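Local coordinates for putative extracellular solute-binding protein (Bordetella bronchiseptica, PDB 4P56) that binds (R)-mandelate and probably delivers mandelate or related acids to a TRAP transporter as its periplasmic solute-binding component, at residues G149-T154 with G206-A211; P193-L198 with V215-D220. All blocks are in the same frame, centred on the assembly; numbering follows the deposited sequence.

Contact 1: residues G149-T154 with G206-A211; sequences GIAFTT and GVFFPA. With RMN ((R)-mandelic acid), chain D.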
loop_
_atom_site.group_PDB
_atom_site.type_symbol
_atom_site.label_atom_id
_atom_site.label_comp_id
_atom_site.label_asym_id
_atom_site.label_seq_id
_atom_site.Cartn_x
_atom_site.Cartn_y
_atom_site.Cartn_z
ATOM N N GLY A 149 -6.644 -0.231 -6.878
ATOM C CA GLY A 149 -6.036 -1.408 -7.485
ATOM C C GLY A 149 -6.736 -1.746 -8.792
ATOM O O GLY A 149 -7.958 -1.584 -8.947
ATOM N N ILE A 150 -5.946 -2.211 -9.740
ATOM C CA ILE A 150 -6.437 -2.545 -11.069
ATOM C C ILE A 150 -6.110 -3.995 -11.383
ATOM O O ILE A 150 -5.085 -4.514 -10.944
ATOM C CB ILE A 150 -5.736 -1.665 -12.101
ATOM C CG1 ILE A 150 -6.164 -0.210 -11.882
ATOM C CG2 ILE A 150 -6.076 -2.164 -13.510
ATOM C CD1 ILE A 150 -5.418 0.822 -12.738
ATOM N N ALA A 151 -6.973 -4.660 -12.146
ATOM C CA ALA A 151 -6.671 -6.005 -12.575
ATOM C C ALA A 151 -5.985 -5.987 -13.942
ATOM O O ALA A 151 -6.641 -5.788 -14.974
ATOM C CB ALA A 151 -7.952 -6.864 -12.628
ATOM N N PHE A 152 -4.673 -6.217 -13.945
ATOM C CA PHE A 152 -3.899 -6.260 -15.189
ATOM C C PHE A 152 -3.630 -7.700 -15.622
ATOM O O PHE A 152 -3.248 -8.559 -14.801
ATOM C CB PHE A 152 -2.535 -5.603 -15.002
ATOM C CG PHE A 152 -2.576 -4.133 -14.753
ATOM C CD1 PHE A 152 -2.878 -3.248 -15.775
ATOM C CD2 PHE A 152 -2.249 -3.624 -13.499
ATOM C CE1 PHE A 152 -2.880 -1.883 -15.562
ATOM C CE2 PHE A 152 -2.243 -2.235 -13.281
ATOM C CZ PHE A 152 -2.547 -1.370 -14.306
ATOM N N THR A 153 -3.788 -7.968 -16.918
ATOM C CA THR A 153 -3.447 -9.285 -17.443
ATOM C C THR A 153 -2.689 -9.195 -18.759
ATOM O O THR A 153 -2.806 -8.228 -19.514
ATOM C CB THR A 153 -4.668 -10.116 -17.703
ATOM O OG1 THR A 153 -5.552 -9.362 -18.528
ATOM C CG2 THR A 153 -5.350 -10.479 -16.407
ATOM N N THR A 154 -1.937 -10.246 -19.035
ATOM C CA THR A 154 -1.046 -10.272 -20.180
ATOM C C THR A 154 -1.856 -10.475 -21.453
ATOM O O THR A 154 -1.691 -9.725 -22.398
ATOM C CB THR A 154 -0.000 -11.364 -20.004
ATOM O OG1 THR A 154 0.792 -11.058 -18.845
ATOM C CG2 THR A 154 0.880 -11.498 -21.257
ATOM N N GLY A 206 -1.083 -12.408 -14.868
ATOM C CA GLY A 206 -1.542 -11.083 -14.550
ATOM C C GLY A 206 -1.060 -10.629 -13.192
ATOM O O GLY A 206 -0.268 -11.308 -12.526
ATOM N N VAL A 207 -1.488 -9.427 -12.825
ATOM C CA VAL A 207 -0.997 -8.774 -11.622
ATOM C C VAL A 207 -2.025 -7.797 -11.117
ATOM O O VAL A 207 -2.717 -7.149 -11.906
ATOM C CB VAL A 207 0.371 -8.059 -11.843
ATOM C CG1 VAL A 207 0.301 -7.038 -12.957
ATOM C CG2 VAL A 207 0.831 -7.374 -10.564
ATOM N N PHE A 208 -2.151 -7.734 -9.801
ATOM C CA PHE A 208 -2.986 -6.722 -9.153
ATOM C C PHE A 208 -1.990 -5.634 -8.748
ATOM O O PHE A 208 -1.085 -5.878 -7.950
ATOM C CB PHE A 208 -3.723 -7.281 -7.902
ATOM C CG PHE A 208 -4.978 -8.083 -8.204
ATOM C CD1 PHE A 208 -5.373 -8.355 -9.490
ATOM C CD2 PHE A 208 -5.773 -8.586 -7.146
ATOM C CE1 PHE A 208 -6.522 -9.085 -9.736
ATOM C CE2 PHE A 208 -6.904 -9.298 -7.390
ATOM C CZ PHE A 208 -7.284 -9.554 -8.697
ATOM N N PHE A 209 -2.120 -4.457 -9.356
ATOM C CA PHE A 209 -1.274 -3.301 -9.045
ATOM C C PHE A 209 -2.113 -2.030 -9.201
ATOM O O PHE A 209 -3.138 -2.048 -9.898
ATOM C CB PHE A 209 -0.152 -3.201 -10.072
ATOM C CG PHE A 209 1.199 -3.688 -9.601
ATOM C CD1 PHE A 209 1.542 -3.721 -8.263
ATOM C CD2 PHE A 209 2.147 -4.042 -10.531
ATOM C CE1 PHE A 209 2.803 -4.133 -7.865
ATOM C CE2 PHE A 209 3.419 -4.467 -10.133
ATOM C CZ PHE A 209 3.734 -4.504 -8.797
ATOM N N PRO A 210 -1.674 -0.921 -8.580
ATOM C CA PRO A 210 -2.246 0.374 -8.935
ATOM C C PRO A 210 -1.671 0.825 -10.279
ATOM O O PRO A 210 -0.750 0.195 -10.794
ATOM C CB PRO A 210 -1.769 1.286 -7.815
ATOM C CG PRO A 210 -0.408 0.738 -7.483
ATOM C CD PRO A 210 -0.523 -0.771 -7.668
ATOM N N ALA A 211 -2.244 1.863 -10.863
ATOM C CA ALA A 211 -1.861 2.276 -12.201
ATOM C C ALA A 211 -0.355 2.530 -12.373
ATOM O O ALA A 211 0.221 2.137 -13.358
ATOM C CB ALA A 211 -2.626 3.495 -12.584
HETATM C C1 RMN D . 2.971 -2.625 -3.789
HETATM C C2 RMN D . 4.246 -2.266 -3.378
HETATM C C3 RMN D . 4.962 -1.301 -4.062
HETATM C C4 RMN D . 4.430 -0.709 -5.194
HETATM C C5 RMN D . 3.156 -1.073 -5.620
HETATM C C6 RMN D . 2.438 -2.024 -4.913
HETATM C C7 RMN D . 2.203 -3.689 -3.053
HETATM C C10 RMN D . 2.204 -4.940 -3.879
HETATM O O8 RMN D . 0.878 -3.365 -2.870
HETATM O O11 RMN D . 1.298 -5.178 -4.749
HETATM O O12 RMN D . 3.166 -5.757 -3.751
#
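Two antiparallel strands in the middle of a six-stranded mixed sheet meet here, I150 pairing with F209 and F152 with V207. The F152/V207 pair has two good backbone bonds. F152 N reaches V207 O at 3.0 Å, and V207 N reaches F152 O at 2.8 Å. At the I150/F209 pair, I150 N binds F209 O at 2.8 Å, but the return bond from F209 N to I150 O is weak. Between these pairs, the CA-H of F208 also points at I150 O.

I150, F152, V207 and F209 share one face of the sheet. With CG of F152 anti to its own carbonyl carbon (chi1 -67°), the ring runs along the strands and its CE2 comes 4.0 Å from F209 CB. The edge of this ring meets P210 O, while CG2 of I150 sits over the centre of one face, 3.6 Å above the plane. CD1 of I150 ends 3.9 Å from CB of A211. A151 and F208 pack on the other face of the sheet, A151 CB against F208 CE1.

F209 carries the pair into the ligand pocket. CG2 of V207 lies over one face of the F209 ring, offset toward the rim. F209 CE1 is 3.6 Å from O11 of (R)-mandelate. R170, which makes a cation-pi contact with F209, also hydrogen-bonds the ligand. Such a central strand pair of a mixed sheet, with a side chain reaching the ligand, fits a periplasmic solute-binding protein, here of family 7.

Contact 2: residues P193-L198 with V215-D220; sequences PESYEL and VSFKLD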
loop_
_atom_site.group_PDB
_atom_site.type_symbol
_atom_site.label_atom_id
_atom_site.label_comp_id
_atom_site.label_asym_id
_atom_site.label_seq_id
_atom_site.Cartn_x
_atom_site.Cartn_y
_atom_site.Cartn_z
ATOM N N PRO A 193 8.657 -6.169 -6.526
ATOM C CA PRO A 193 9.748 -6.268 -7.511
ATOM C C PRO A 193 9.820 -7.602 -8.253
ATOM O O PRO A 193 10.549 -7.681 -9.243
ATOM C CB PRO A 193 11.008 -6.102 -6.660
ATOM C CG PRO A 193 10.549 -5.371 -5.437
ATOM C CD PRO A 193 9.162 -5.902 -5.179
ATOM N N GLU A 194 9.114 -8.633 -7.792
ATOM C CA GLU A 194 9.132 -9.893 -8.511
ATOM C C GLU A 194 8.185 -9.913 -9.721
ATOM O O GLU A 194 8.170 -10.887 -10.478
ATOM C CB GLU A 194 8.823 -11.078 -7.590
ATOM C CG GLU A 194 9.874 -11.311 -6.519
ATOM C CD GLU A 194 9.766 -12.666 -5.847
ATOM O OE1 GLU A 194 9.471 -13.669 -6.531
ATOM O OE2 GLU A 194 9.989 -12.722 -4.619
ATOM N N SER A 195 7.393 -8.858 -9.896
ATOM C CA SER A 195 6.310 -8.882 -10.873
ATOM C C SER A 195 6.836 -8.990 -12.322
ATOM O O SER A 195 6.290 -9.722 -13.143
ATOM C CB SER A 195 5.382 -7.656 -10.671
ATOM O OG SER A 195 6.056 -6.425 -10.943
ATOM N N TYR A 196 7.928 -8.304 -12.626
ATOM C CA TYR A 196 8.458 -8.330 -13.981
ATOM C C TYR A 196 8.932 -9.735 -14.347
ATOM O O TYR A 196 8.588 -10.273 -15.415
ATOM C CB TYR A 196 9.598 -7.306 -14.157
ATOM C CG TYR A 196 10.107 -7.350 -15.573
ATOM C CD1 TYR A 196 9.522 -6.574 -16.562
ATOM C CD2 TYR A 196 11.123 -8.236 -15.942
ATOM C CE1 TYR A 196 9.963 -6.640 -17.886
ATOM C CE2 TYR A 196 11.554 -8.313 -17.252
ATOM C CZ TYR A 196 10.971 -7.515 -18.215
ATOM O OH TYR A 196 11.406 -7.593 -19.513
ATOM N N GLU A 197 9.705 -10.358 -13.469
ATOM C CA GLU A 197 10.175 -11.709 -13.760
ATOM C C GLU A 197 9.006 -12.698 -13.955
ATOM O O GLU A 197 8.995 -13.525 -14.878
ATOM C CB GLU A 197 11.103 -12.202 -12.641
ATOM C CG GLU A 197 11.519 -13.644 -12.779
ATOM C CD GLU A 197 12.521 -13.847 -13.891
ATOM O OE1 GLU A 197 12.827 -12.866 -14.596
ATOM O OE2 GLU A 197 13.004 -14.985 -14.062
ATOM N N LEU A 198 8.027 -12.637 -13.068
ATOM C CA LEU A 198 6.934 -13.599 -13.099
ATOM C C LEU A 198 6.061 -13.411 -14.338
ATOM O O LEU A 198 5.500 -14.368 -14.866
ATOM C CB LEU A 198 6.066 -13.459 -11.852
ATOM C CG LEU A 198 6.673 -13.983 -10.552
ATOM C CD1 LEU A 198 5.864 -13.460 -9.386
ATOM C CD2 LEU A 198 6.725 -15.507 -10.539
ATOM N N VAL A 215 3.909 1.092 -15.066
ATOM C CA VAL A 215 5.001 1.791 -15.718
ATOM C C VAL A 215 6.289 1.652 -14.916
ATOM O O VAL A 215 7.355 1.399 -15.493
ATOM C CB VAL A 215 4.665 3.280 -15.932
ATOM C CG1 VAL A 215 5.820 4.018 -16.574
ATOM C CG2 VAL A 215 3.450 3.403 -16.786
ATOM N N SER A 216 6.213 1.806 -13.595
ATOM C CA SER A 216 7.459 1.860 -12.823
ATOM C C SER A 216 8.119 0.486 -12.775
ATOM O O SER A 216 9.322 0.387 -12.689
ATOM C CB SER A 216 7.231 2.437 -11.416
ATOM O OG SER A 216 6.303 1.660 -10.707
ATOM N N PHE A 217 7.325 -0.576 -12.859
ATOM C CA PHE A 217 7.869 -1.931 -12.879
ATOM C C PHE A 217 8.106 -2.447 -14.319
ATOM O O PHE A 217 8.470 -3.608 -14.533
ATOM C CB PHE A 217 6.971 -2.851 -12.063
ATOM C CG PHE A 217 7.076 -2.619 -10.573
ATOM C CD1 PHE A 217 8.047 -3.269 -9.822
ATOM C CD2 PHE A 217 6.235 -1.739 -9.936
ATOM C CE1 PHE A 217 8.147 -3.055 -8.449
ATOM C CE2 PHE A 217 6.339 -1.506 -8.559
ATOM C CZ PHE A 217 7.293 -2.167 -7.824
ATOM N N LYS A 218 7.912 -1.555 -15.288
ATOM C CA LYS A 218 8.229 -1.808 -16.690
ATOM C C LYS A 218 7.424 -2.955 -17.260
ATOM O O LYS A 218 7.952 -3.804 -17.986
ATOM C CB LYS A 218 9.728 -2.086 -16.870
ATOM C CG LYS A 218 10.623 -0.917 -16.481
ATOM C CD LYS A 218 12.082 -1.352 -16.434
ATOM C CE LYS A 218 12.861 -0.653 -15.323
ATOM N NZ LYS A 218 13.312 0.723 -15.695
ATOM N N LEU A 219 6.135 -2.977 -16.948
ATOM C CA LEU A 219 5.261 -4.055 -17.384
ATOM C C LEU A 219 4.448 -3.715 -18.631
ATOM O O LEU A 219 3.703 -4.555 -19.129
ATOM C CB LEU A 219 4.282 -4.399 -16.259
ATOM C CG LEU A 219 4.893 -4.709 -14.892
ATOM C CD1 LEU A 219 3.815 -5.031 -13.871
ATOM C CD2 LEU A 219 5.849 -5.855 -15.001
ATOM N N ASP A 220 4.590 -2.505 -19.162
ATOM C CA ASP A 220 3.651 -2.059 -20.184
ATOM C C ASP A 220 3.959 -2.571 -21.594
ATOM O O ASP A 220 3.239 -2.249 -22.539
ATOM C CB ASP A 220 3.508 -0.533 -20.177
ATOM C CG ASP A 220 4.832 0.193 -20.195
ATOM O OD1 ASP A 220 5.791 -0.232 -19.499
ATOM O OD2 ASP A 220 4.899 1.215 -20.903
#
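F217 leans across to P193 and S195. Its CB lies 3.9 Å from OG of S195, and CG is about as close to the same oxygen. CD1 also passes OG and nears CA of P193. CE1 of F217 comes 3.7 Å from N of P193, and as near to CA of that proline. The torsion at CB sets this course: CG stands anti to the carbonyl carbon of F217 (chi1 -72°), which sends the ring toward P193. The hydroxyl of S195 is not bonded to the ring; it hydrogen-bonds A192 O, just before the segment. Bound (R)-mandelate touches F217, which is a pocket residue backed here by P193 and S195.

No hydrogen bond joins the two segments. Helix 211-216 ends here in a Schellman motif. K218, with positive phi (62°), is its C-prime residue, and the closing bonds run from L219 N to L214 O and from K218 N to V215 O. The turn brings L219 back toward helix 195-200.

L219 uses both its methyls. CD1 lies 3.9 Å from OG of S195, and CD2 sits 3.7 Å from CA of Y196. CD2 of L219 also comes 4.1 Å from CD1 of the Y196 ring, approaching it obliquely.

Y196 is exposed. Its CG is anti to the backbone N (chi1 -179°), which carries the ring out alongside the turn. There K218 O meets the ring edge in its plane, 3.5 Å from CE1 of Y196. F217 O is 3.7 Å from CD1 of Y196, at an oblique angle to the ring.

The two contacts have centres 11 Å apart and touch directly. Their segments alternate along the chain: 149-154, 193-198, 206-211, then 215-220. Helix 195-200, strand 206-210 and helix 211-216 follow one another, and contact 2 sets the segment of helix 195-200 against the turn that follows helix 211-216. F209 is the main bridge. Its CE2 lies 3.4 Å from OG of S195, and its ring meets that of F217 with the planes at about 25°. V207 CG1 is 4.1 Å from L219 CD1. Side chains from one face of the sheet pack against contact 2, which brings F209 and F217 together in the mandelate pocket.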